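Local coordinates for protein mandelate racemase/muconate lactonizing enzyme/Enolase superfamily (Rhodobacter sphaeroides, PDB 2HZG) that belongs to the enolase superfamily, pairing an N-terminal capping domain with a TIM-barrel domain that carries a metal site, at residues L76-I82 / L110-L114. Numbering follows the deposited sequence.
Sequences LDGPDDI and LWDLL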
loop_
_atom_site.group_PDB
_atom_site.type_symbol
_atom_site.label_atom_id
_atom_site.label_comp_id
_atom_site.label_asym_id
_atom_site.label_seq_id
_atom_site.Cartn_x
_atom_site.Cartn_y
_atom_site.Cartn_z
ATOM N N LEU A 76 4.982 26.844 -5.841
ATOM C CA LEU A 76 6.255 26.165 -5.740
ATOM C C LEU A 76 7.368 27.210 -5.707
ATOM O O LEU A 76 8.063 27.456 -6.720
ATOM C CB LEU A 76 6.425 25.162 -6.898
ATOM C CG LEU A 76 7.645 24.230 -6.896
ATOM C CD1 LEU A 76 7.587 23.204 -5.754
ATOM C CD2 LEU A 76 7.774 23.531 -8.250
ATOM N N ASP A 77 7.505 27.823 -4.532
ATOM C CA ASP A 77 8.438 28.926 -4.282
ATOM C C ASP A 77 9.751 28.487 -3.643
ATOM O O ASP A 77 10.617 29.336 -3.386
ATOM C CB ASP A 77 7.787 29.954 -3.347
ATOM C CG ASP A 77 6.698 30.757 -4.030
ATOM O OD1 ASP A 77 6.879 31.081 -5.227
ATOM O OD2 ASP A 77 5.675 31.064 -3.370
ATOM N N GLY A 78 9.902 27.190 -3.375
ATOM C CA GLY A 78 11.110 26.675 -2.747
ATOM C C GLY A 78 10.897 25.280 -2.187
ATOM O O GLY A 78 9.778 24.771 -2.221
ATOM N N PRO A 79 11.975 24.647 -1.686
ATOM C CA PRO A 79 11.934 23.282 -1.168
ATOM C C PRO A 79 10.801 23.004 -0.180
ATOM O O PRO A 79 10.215 21.929 -0.223
ATOM C CB PRO A 79 13.305 23.132 -0.490
ATOM C CG PRO A 79 14.189 23.978 -1.322
ATOM C CD PRO A 79 13.347 25.203 -1.606
ATOM N N ASP A 80 10.508 23.957 0.703
ATOM C CA ASP A 80 9.432 23.809 1.670
ATOM C C ASP A 80 8.076 23.530 1.043
ATOM O O ASP A 80 7.259 22.870 1.664
ATOM C CB ASP A 80 9.319 25.045 2.556
ATOM C CG ASP A 80 10.433 25.136 3.578
ATOM O OD1 ASP A 80 11.290 24.221 3.658
ATOM O OD2 ASP A 80 10.449 26.138 4.309
ATOM N N ASP A 81 7.829 24.054 -0.161
ATOM C CA ASP A 81 6.585 23.760 -0.888
ATOM C C ASP A 81 6.496 22.317 -1.366
ATOM O O ASP A 81 5.403 21.806 -1.513
ATOM C CB ASP A 81 6.392 24.683 -2.079
ATOM C CG ASP A 81 6.000 26.085 -1.663
ATOM O OD1 ASP A 81 5.034 26.237 -0.871
ATOM O OD2 ASP A 81 6.679 27.021 -2.125
ATOM N N ILE A 82 7.642 21.670 -1.599
ATOM C CA ILE A 82 7.645 20.253 -1.993
ATOM C C ILE A 82 7.063 19.407 -0.867
ATOM O O ILE A 82 6.130 18.631 -1.085
ATOM C CB ILE A 82 9.050 19.736 -2.414
ATOM C CG1 ILE A 82 9.573 20.561 -3.619
ATOM C CG2 ILE A 82 8.966 18.224 -2.718
ATOM C CD1 ILE A 82 10.998 20.201 -4.123
ATOM N N LEU A 110 9.794 17.783 -8.865
ATOM C CA LEU A 110 9.831 19.074 -8.171
ATOM C C LEU A 110 11.232 19.465 -7.715
ATOM O O LEU A 110 11.637 20.624 -7.879
ATOM C CB LEU A 110 8.850 19.102 -6.977
ATOM C CG LEU A 110 7.384 18.839 -7.313
ATOM C CD1 LEU A 110 6.523 19.089 -6.067
ATOM C CD2 LEU A 110 6.971 19.727 -8.485
ATOM N N TRP A 111 11.971 18.510 -7.160
ATOM C CA TRP A 111 13.378 18.717 -6.857
ATOM C C TRP A 111 14.209 19.024 -8.100
ATOM O O TRP A 111 15.052 19.917 -8.062
ATOM C CB TRP A 111 13.963 17.513 -6.141
ATOM C CG TRP A 111 13.381 17.333 -4.758
ATOM C CD1 TRP A 111 12.446 16.428 -4.387
ATOM C CD2 TRP A 111 13.699 18.094 -3.595
ATOM N NE1 TRP A 111 12.171 16.560 -3.046
ATOM C CE2 TRP A 111 12.915 17.587 -2.539
ATOM C CE3 TRP A 111 14.580 19.167 -3.336
ATOM C CZ2 TRP A 111 12.978 18.104 -1.243
ATOM C CZ3 TRP A 111 14.638 19.682 -2.058
ATOM C CH2 TRP A 111 13.852 19.147 -1.019
ATOM N N ASP A 112 13.960 18.275 -9.178
ATOM C CA ASP A 112 14.596 18.522 -10.464
ATOM C C ASP A 112 14.284 19.946 -10.971
ATOM O O ASP A 112 15.204 20.691 -11.327
ATOM C CB ASP A 112 14.172 17.453 -11.484
ATOM C CG ASP A 112 15.045 17.471 -12.752
ATOM O OD1 ASP A 112 16.288 17.617 -12.631
ATOM O OD2 ASP A 112 14.490 17.337 -13.864
ATOM N N LEU A 113 12.996 20.318 -10.970
ATOM C CA LEU A 113 12.545 21.641 -11.421
ATOM C C LEU A 113 13.195 22.750 -10.582
ATOM O O LEU A 113 13.799 23.664 -11.118
ATOM C CB LEU A 113 11.007 21.752 -11.343
ATOM C CG LEU A 113 10.254 22.927 -12.004
ATOM C CD1 LEU A 113 8.768 22.574 -12.184
ATOM C CD2 LEU A 113 10.412 24.258 -11.261
ATOM N N LEU A 114 13.072 22.672 -9.266
ATOM C CA LEU A 114 13.666 23.714 -8.432
ATOM C C LEU A 114 15.189 23.755 -8.583
ATOM O O LEU A 114 15.767 24.835 -8.602
ATOM C CB LEU A 114 13.243 23.597 -6.954
ATOM C CG LEU A 114 11.767 23.967 -6.689
ATOM C CD1 LEU A 114 11.424 23.805 -5.202
ATOM C CD2 LEU A 114 11.439 25.387 -7.118
#
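One face of the Trp111 indole is taken by Ile82, whose CD1 stands 3.6 Å from the centroid of the five-membered ring and 16° off its normal, the geometry of a CH-pi contact. This methyl sits 3.4 Å above the indole plane, near Trp111 CD2 and CE2. Ile82 CG2 follows along the same ring system to Trp111 NE1, while Pro79 CB adds an oblique approach, 4.0 Å from Trp111 CZ3 and close to CH2. The indole nitrogen has its polar partner in Glu107, one turn back on helix 99-118, and Leu125 of the short helix 122-125 also packs against the Trp111 side chain.

Ile82 owes its reach to an extended chain: with chi2 at 178°, CD1 projects over the indole, and it also meets Leu114 CD1 tip to tip at 3.8 Å. Its CG1 runs past Leu110 CB at 3.7 Å, the two side chains heading in opposite directions. Leu114 CD1 also abuts the backbone, 3.4 Å from Gly78 C, where no side chain intervenes. Leu76 divides its methyls: CD1 touches Leu114 CD1, and CD2 lies 3.9 Å from Leu110 CD2 and slightly farther from Leu113 CD2. Leu110 and Leu113 rest in turn on Val33 of strand 27-35.

Within 76-82, Asp77 N donates to Asp81 OD2 at 2.7 Å, on the anti side of the carboxylate and 32° out of its plane, tying loop to helix; Asp81 OD1 pairs with Arg84. The side chains that meet are nearly all aliphatic or aromatic carbon, and none donates or accepts a hydrogen bond across the contact, which implies that loop 76-78 and the beginning of the following helix pack on helix 99-118 by shape and dispersion.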